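Local coordinates for protein bicaudal C homolog 1 (Homo sapiens, PDB 6GY4), which probably binds RNA through its KH domains, of which this is the N-terminal one, at residues E5-D10 / E73-I78; K35-E38 / Q43-W46. One frame throughout, in Å; residues are numbered along the deposited sequence.

Interaction 1: residues E5-D10 / E73-I78; sequences ERFRVD and EAKEMI
With CG anti to the backbone N and the chain extended all the way to NZ, Lys75 reaches from its helix across the ring of Phe7 to the carboxylate of Glu5. Phe7 meets it because its own CG sits between the backbone N and the carbonyl carbon (chi1 52°), which turns the ring in under the helix. The lysine then works in two halves. Its apolar half makes a CH-pi contact: Lys75 CG lies 3.8 Å from the centroid of the Phe7 ring, 22° off the normal, and is nearest to Phe7 CE2 at 3.5 Å, so it rides over the face but toward the rim. Its charged end forms a salt bridge, Lys75 NZ to Glu5 OE2 at 2.9 Å, the ammonium approaching on the anti side and tilted out of the carboxylate plane. Cut back to an alanine here, the side chain would probably leave the Glu5 carboxylate without this counter-charge and one face of Phe7 without its methylene cover. At the edge of the same ring, Phe7 CE1 meets Ile78 CG2 at 4.3 Å, a looser apolar touch. Strand 5-8 and helix 73-78 run nearly parallel, 13° apart, with axes 10.6 Å from each other at closest approach. The strand is hydrogen-bonded through Glu5 and Phe7 to the central strand 61-65, while on the helix Ala74 and Ile78 also pack against helix 32-40.

Interaction 2: residues K35-E38 / Q43-W46; sequences KIME and QIAW
Met37 and Ile44 carry the close part of this contact, and it is wholly apolar. Met37 CG lies 3.7 Å from Ile44 CG1 and is equally near to Ile44 CD1, so a single methylene bears on the longer, CG1-CD1 branch of the isoleucine, the two side chains crossing obliquely. Ile44 presents that branch because CG1 stands anti to the carbonyl carbon (chi1 -55°). No hydrogen bond links the two segments, and the 176 Å² they bury comes mainly from this pair. The extended chi2 of Met37 (175°) carries SD to 3.9 Å from Ile44 N, a backbone amide that this contact buries and that has no hydrogen-bond partner in the model. The segments belong to helix 32-40 and the edge strand 43-45, joined by a short turn, the alpha-to-beta step of the type I KH fold, in which three helices pack on a three-stranded antiparallel sheet. Beneath the methionine, Ile36 and Ile44 both reach Ile78 of helix 68-81. Toward the solvent side the fit slackens: a bend at chi3 (55°) turns Met37 CE toward Gln43, but it comes no nearer than 4.2 Å, measured to Gln43 CA, and exposed Gln43 starts its side chain away from the helix.

Both interactions set a helix against the same three-stranded sheet, at its two outermost strands: 2-8 in interaction 1, 43-45 in interaction 2. Interaction 1 is partly buried, with Phe7 and Ile78 shielded and a charged pair at its margin; interaction 2 is a surface contact held by apolar side-chain packing, with no hydrogen bond or charge pair across it and no buried residue among those that touch. The larger interface also belongs to interaction 1, 241 against 176 Å². In sequence, both segments of interaction 2 fall between the two segments of interaction 1. They meet through helix 68-81, which touches strand 43-45 (Ile78 CD1 to Ile44 CD1, 3.7 Å) and helix 32-40 (Ala74 CB to Ile36 CG2, 3.7 Å).

Interaction 1: residues E5-D10 / E73-I78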
ATOM      1  N   GLU A   5      -8.552   1.744  -5.802  1.00 35.77           N
ATOM      2  CA  GLU A   5      -7.697   2.850  -6.216  1.00 36.28           C
ATOM      3  C   GLU A   5      -6.331   2.331  -6.637  1.00 43.02           C
ATOM      4  O   GLU A   5      -5.734   1.501  -5.943  1.00 38.18           O
ATOM      5  CB  GLU A   5      -7.555   3.873  -5.088  1.00 36.51           C
ATOM      6  CG  GLU A   5      -6.995   5.206  -5.534  1.00 42.07           C
ATOM      7  CD  GLU A   5      -7.346   6.322  -4.578  1.00 57.66           C
ATOM      8  OE1 GLU A   5      -8.193   6.100  -3.686  1.00 52.96           O
ATOM      9  OE2 GLU A   5      -6.776   7.424  -4.720  1.00 67.57           O
ATOM     10  N   ARG A   6      -5.840   2.834  -7.768  1.00 38.35           N
ATOM     11  CA  ARG A   6      -4.567   2.432  -8.354  1.00 36.98           C
ATOM     12  C   ARG A   6      -3.718   3.679  -8.560  1.00 38.23           C
ATOM     13  O   ARG A   6      -4.114   4.586  -9.301  1.00 43.32           O
ATOM     14  CB  ARG A   6      -4.796   1.698  -9.677  1.00 39.40           C
ATOM     15  CG  ARG A   6      -3.564   1.515 -10.543  1.00 51.14           C
ATOM     16  CD  ARG A   6      -3.913   0.671 -11.760  1.00 55.89           C
ATOM     17  NE  ARG A   6      -2.824   0.617 -12.731  1.00 64.84           N
ATOM     18  CZ  ARG A   6      -2.697   1.451 -13.758  1.00 74.75           C
ATOM     19  NH1 ARG A   6      -3.590   2.412 -13.951  1.00 66.67           N
ATOM     20  NH2 ARG A   6      -1.676   1.326 -14.594  1.00 69.08           N
ATOM     21  N   PHE A   7      -2.557   3.727  -7.909  1.00 37.23           N
ATOM     22  CA  PHE A   7      -1.720   4.919  -7.933  1.00 42.52           C
ATOM     23  C   PHE A   7      -0.251   4.524  -8.020  1.00 38.63           C
ATOM     24  O   PHE A   7       0.146   3.424  -7.627  1.00 36.63           O
ATOM     25  CB  PHE A   7      -1.966   5.797  -6.698  1.00 37.95           C
ATOM     26  CG  PHE A   7      -1.859   5.057  -5.395  1.00 35.49           C
ATOM     27  CD1 PHE A   7      -0.647   4.972  -4.734  1.00 34.48           C
ATOM     28  CD2 PHE A   7      -2.970   4.450  -4.830  1.00 36.59           C
ATOM     29  CE1 PHE A   7      -0.540   4.296  -3.539  1.00 32.70           C
ATOM     30  CE2 PHE A   7      -2.869   3.769  -3.632  1.00 33.07           C
ATOM     31  CZ  PHE A   7      -1.652   3.695  -2.984  1.00 32.86           C
ATOM     32  N   ARG A   8       0.556   5.449  -8.536  1.00 43.62           N
ATOM     33  CA  ARG A   8       1.972   5.190  -8.762  1.00 40.96           C
ATOM     34  C   ARG A   8       2.777   5.398  -7.486  1.00 39.02           C
ATOM     35  O   ARG A   8       2.471   6.278  -6.677  1.00 38.72           O
ATOM     36  CB  ARG A   8       2.510   6.096  -9.870  1.00 44.77           C
ATOM     37  N   VAL A   9       3.811   4.572  -7.307  1.00 38.09           N
ATOM     38  CA  VAL A   9       4.725   4.676  -6.177  1.00 36.51           C
ATOM     39  C   VAL A   9       6.151   4.571  -6.697  1.00 37.96           C
ATOM     40  O   VAL A   9       6.406   4.035  -7.778  1.00 39.80           O
ATOM     41  CB  VAL A   9       4.474   3.593  -5.101  1.00 33.72           C
ATOM     42  CG1 VAL A   9       3.099   3.765  -4.472  1.00 32.78           C
ATOM     43  CG2 VAL A   9       4.637   2.197  -5.691  1.00 33.72           C
ATOM     44  N   ASP A  10       7.088   5.094  -5.910  1.00 40.07           N
ATOM     45  CA  ASP A  10       8.490   5.059  -6.302  1.00 39.02           C
ATOM     46  C   ASP A  10       8.979   3.619  -6.391  1.00 38.19           C
ATOM     47  O   ASP A  10       8.772   2.820  -5.472  1.00 35.67           O
ATOM     48  CB  ASP A  10       9.342   5.852  -5.311  1.00 38.50           C
ATOM     49  CG  ASP A  10      10.764   6.049  -5.796  1.00 50.71           C
ATOM     50  OD1 ASP A  10      11.026   7.059  -6.485  1.00 46.66           O
ATOM     51  OD2 ASP A  10      11.618   5.189  -5.497  1.00 56.94           O
ATOM     52  N   GLU A  73      -7.401   5.929   3.735  1.00 63.01           N
ATOM     53  CA  GLU A  73      -6.462   5.898   4.854  1.00 50.65           C
ATOM     54  C   GLU A  73      -5.269   5.001   4.555  1.00 45.39           C
ATOM     55  O   GLU A  73      -4.155   5.269   5.017  1.00 58.52           O
ATOM     56  CB  GLU A  73      -7.172   5.431   6.121  1.00 54.41           C
ATOM     57  CG  GLU A  73      -8.228   6.384   6.642  1.00 72.91           C
ATOM     58  CD  GLU A  73      -9.090   5.752   7.713  1.00 77.57           C
ATOM     59  OE1 GLU A  73      -8.942   4.534   7.941  1.00 73.45           O
ATOM     60  OE2 GLU A  73      -9.912   6.468   8.323  1.00 80.31           O
ATOM     61  N   ALA A  74      -5.485   3.918   3.807  1.00 45.80           N
ATOM     62  CA  ALA A  74      -4.365   3.072   3.415  1.00 41.34           C
ATOM     63  C   ALA A  74      -3.461   3.791   2.424  1.00 46.17           C
ATOM     64  O   ALA A  74      -2.234   3.653   2.481  1.00 47.50           O
ATOM     65  CB  ALA A  74      -4.879   1.759   2.829  1.00 43.33           C
ATOM     66  N   LYS A  75      -4.051   4.572   1.515  1.00 43.05           N
ATOM     67  CA  LYS A  75      -3.257   5.281   0.521  1.00 30.13           C
ATOM     68  C   LYS A  75      -2.393   6.358   1.164  1.00 39.83           C
ATOM     69  O   LYS A  75      -1.238   6.550   0.766  1.00 48.54           O
ATOM     70  CB  LYS A  75      -4.168   5.888  -0.544  1.00 28.77           C
ATOM     71  CG  LYS A  75      -3.417   6.616  -1.648  1.00 27.09           C
ATOM     72  CD  LYS A  75      -4.350   7.432  -2.528  1.00 35.34           C
ATOM     73  CE  LYS A  75      -3.571   8.137  -3.629  1.00 39.08           C
ATOM     74  NZ  LYS A  75      -4.405   9.117  -4.379  1.00 42.63           N
ATOM     75  N   GLU A  76      -2.929   7.075   2.158  1.00 37.69           N
ATOM     76  CA  GLU A  76      -2.151   8.138   2.788  1.00 43.09           C
ATOM     77  C   GLU A  76      -0.930   7.574   3.506  1.00 43.77           C
ATOM     78  O   GLU A  76       0.123   8.220   3.552  1.00 56.00           O
ATOM     79  CB  GLU A  76      -3.026   8.942   3.755  1.00 46.31           C
ATOM     80  CG  GLU A  76      -3.310   8.257   5.087  1.00 65.03           C
ATOM     81  CD  GLU A  76      -3.893   9.200   6.121  1.00 74.86           C
ATOM     82  OE1 GLU A  76      -4.062  10.395   5.807  1.00 80.83           O
ATOM     83  OE2 GLU A  76      -4.180   8.745   7.250  1.00 69.83           O
ATOM     84  N   MET A  77      -1.049   6.362   4.057  1.00 52.13           N
ATOM     85  CA  MET A  77       0.068   5.752   4.771  1.00 50.37           C
ATOM     86  C   MET A  77       1.116   5.226   3.797  1.00 47.08           C
ATOM     87  O   MET A  77       2.315   5.473   3.966  1.00 58.97           O
ATOM     88  CB  MET A  77      -0.437   4.622   5.672  1.00 50.71           C
ATOM     89  CG  MET A  77      -1.444   5.039   6.742  1.00 60.22           C
ATOM     90  SD  MET A  77      -2.159   3.611   7.591  1.00 69.04           S
ATOM     91  CE  MET A  77      -3.503   4.371   8.506  1.00 74.28           C
ATOM     92  N   ILE A  78       0.675   4.493   2.772  1.00 45.53           N
ATOM     93  CA  ILE A  78       1.597   3.933   1.789  1.00 45.58           C
ATOM     94  C   ILE A  78       2.354   5.042   1.071  1.00 49.72           C
ATOM     95  O   ILE A  78       3.574   4.958   0.882  1.00 61.84           O
ATOM     96  CB  ILE A  78       0.829   3.035   0.800  1.00 45.01           C
ATOM     97  CG1 ILE A  78       0.209   1.845   1.537  1.00 45.83           C
ATOM     98  CG2 ILE A  78       1.741   2.564  -0.325  1.00 39.89           C
ATOM     99  CD1 ILE A  78      -0.856   1.116   0.749  1.00 41.82           C
TER

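Interaction 2: residues K35-E38 / Q43-W46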
ATOM      1  N   LYS A  35       0.226  -4.965   7.969  1.00 55.27           N
ATOM      2  CA  LYS A  35      -0.208  -4.136   9.085  1.00 58.18           C
ATOM      3  C   LYS A  35      -1.242  -3.117   8.629  1.00 49.93           C
ATOM      4  O   LYS A  35      -2.249  -2.898   9.309  1.00 54.02           O
ATOM      5  CB  LYS A  35       0.992  -3.442   9.730  1.00 51.85           C
ATOM      6  N   ILE A  36      -1.010  -2.489   7.474  1.00 51.94           N
ATOM      7  CA  ILE A  36      -1.988  -1.556   6.923  1.00 49.59           C
ATOM      8  C   ILE A  36      -3.255  -2.292   6.515  1.00 47.94           C
ATOM      9  O   ILE A  36      -4.371  -1.810   6.747  1.00 49.12           O
ATOM     10  CB  ILE A  36      -1.376  -0.785   5.741  1.00 45.22           C
ATOM     11  CG1 ILE A  36      -0.123  -0.032   6.187  1.00 44.89           C
ATOM     12  CG2 ILE A  36      -2.395   0.178   5.138  1.00 45.47           C
ATOM     13  CD1 ILE A  36       0.618   0.635   5.064  1.00 43.72           C
ATOM     14  N   MET A  37      -3.107  -3.472   5.905  1.00 47.97           N
ATOM     15  CA  MET A  37      -4.272  -4.242   5.480  1.00 49.39           C
ATOM     16  C   MET A  37      -5.120  -4.659   6.674  1.00 59.06           C
ATOM     17  O   MET A  37      -6.352  -4.570   6.635  1.00 70.46           O
ATOM     18  CB  MET A  37      -3.826  -5.468   4.685  1.00 49.49           C
ATOM     19  CG  MET A  37      -3.359  -5.168   3.275  1.00 47.78           C
ATOM     20  SD  MET A  37      -2.710  -6.640   2.464  1.00 61.73           S
ATOM     21  CE  MET A  37      -4.099  -7.757   2.644  1.00 52.55           C
ATOM     22  N   GLU A  38      -4.477  -5.127   7.744  1.00 64.95           N
ATOM     23  CA  GLU A  38      -5.222  -5.495   8.943  1.00 66.10           C
ATOM     24  C   GLU A  38      -5.804  -4.263   9.623  1.00 68.12           C
ATOM     25  O   GLU A  38      -6.930  -4.299  10.132  1.00 80.00           O
ATOM     26  CB  GLU A  38      -4.323  -6.269   9.905  1.00 63.00           C
ATOM     27  N   GLN A  43      -7.207  -4.398   0.809  1.00 44.91           N
ATOM     28  CA  GLN A  43      -6.466  -5.390   0.040  1.00 49.55           C
ATOM     29  C   GLN A  43      -5.489  -4.667  -0.875  1.00 50.60           C
ATOM     30  O   GLN A  43      -5.895  -3.809  -1.663  1.00 48.50           O
ATOM     31  CB  GLN A  43      -7.414  -6.272  -0.781  1.00 51.16           C
ATOM     32  CG  GLN A  43      -8.528  -6.910   0.032  1.00 64.30           C
ATOM     33  CD  GLN A  43      -8.550  -8.421  -0.094  1.00 76.06           C
ATOM     34  OE1 GLN A  43      -7.814  -9.000  -0.894  1.00 77.90           O
ATOM     35  NE2 GLN A  43      -9.394  -9.069   0.700  1.00 64.33           N
ATOM     36  N   ILE A  44      -4.207  -5.005  -0.768  1.00 52.20           N
ATOM     37  CA  ILE A  44      -3.159  -4.323  -1.516  1.00 54.22           C
ATOM     38  C   ILE A  44      -2.591  -5.275  -2.561  1.00 57.90           C
ATOM     39  O   ILE A  44      -2.465  -6.483  -2.332  1.00 65.38           O
ATOM     40  CB  ILE A  44      -2.047  -3.795  -0.585  1.00 56.40           C
ATOM     41  CG1 ILE A  44      -2.645  -2.902   0.502  1.00 54.72           C
ATOM     42  CG2 ILE A  44      -1.014  -3.010  -1.373  1.00 58.37           C
ATOM     43  CD1 ILE A  44      -1.636  -2.443   1.526  1.00 67.82           C
ATOM     44  N   ALA A  45      -2.250  -4.719  -3.722  1.00 58.32           N
ATOM     45  CA  ALA A  45      -1.700  -5.497  -4.822  1.00 63.93           C
ATOM     46  C   ALA A  45      -0.668  -4.651  -5.552  1.00 63.72           C
ATOM     47  O   ALA A  45      -0.876  -3.453  -5.751  1.00 61.04           O
ATOM     48  CB  ALA A  45      -2.804  -5.946  -5.786  1.00 63.33           C
ATOM     49  N   TRP A  46       0.438  -5.276  -5.947  1.00 68.51           N
ATOM     50  CA  TRP A  46       1.538  -4.584  -6.607  1.00 70.94           C
ATOM     51  C   TRP A  46       2.077  -5.459  -7.733  1.00 75.04           C
ATOM     52  O   TRP A  46       2.045  -6.691  -7.624  1.00 77.52           O
ATOM     53  CB  TRP A  46       2.650  -4.220  -5.601  1.00 73.36           C
ATOM     54  CG  TRP A  46       3.231  -5.354  -4.812  1.00 79.24           C
ATOM     55  CD1 TRP A  46       4.228  -6.200  -5.205  1.00 92.00           C
ATOM     56  CD2 TRP A  46       2.887  -5.733  -3.473  1.00 76.50           C
ATOM     57  NE1 TRP A  46       4.510  -7.097  -4.203  1.00 89.27           N
ATOM     58  CE2 TRP A  46       3.701  -6.832  -3.128  1.00 86.69           C
ATOM     59  CE3 TRP A  46       1.963  -5.259  -2.537  1.00 72.18           C
ATOM     60  CZ2 TRP A  46       3.618  -7.463  -1.887  1.00 88.48           C
ATOM     61  CZ3 TRP A  46       1.882  -5.888  -1.306  1.00 72.96           C
ATOM     62  CH2 TRP A  46       2.705  -6.977  -0.992  1.00 87.39           C
TER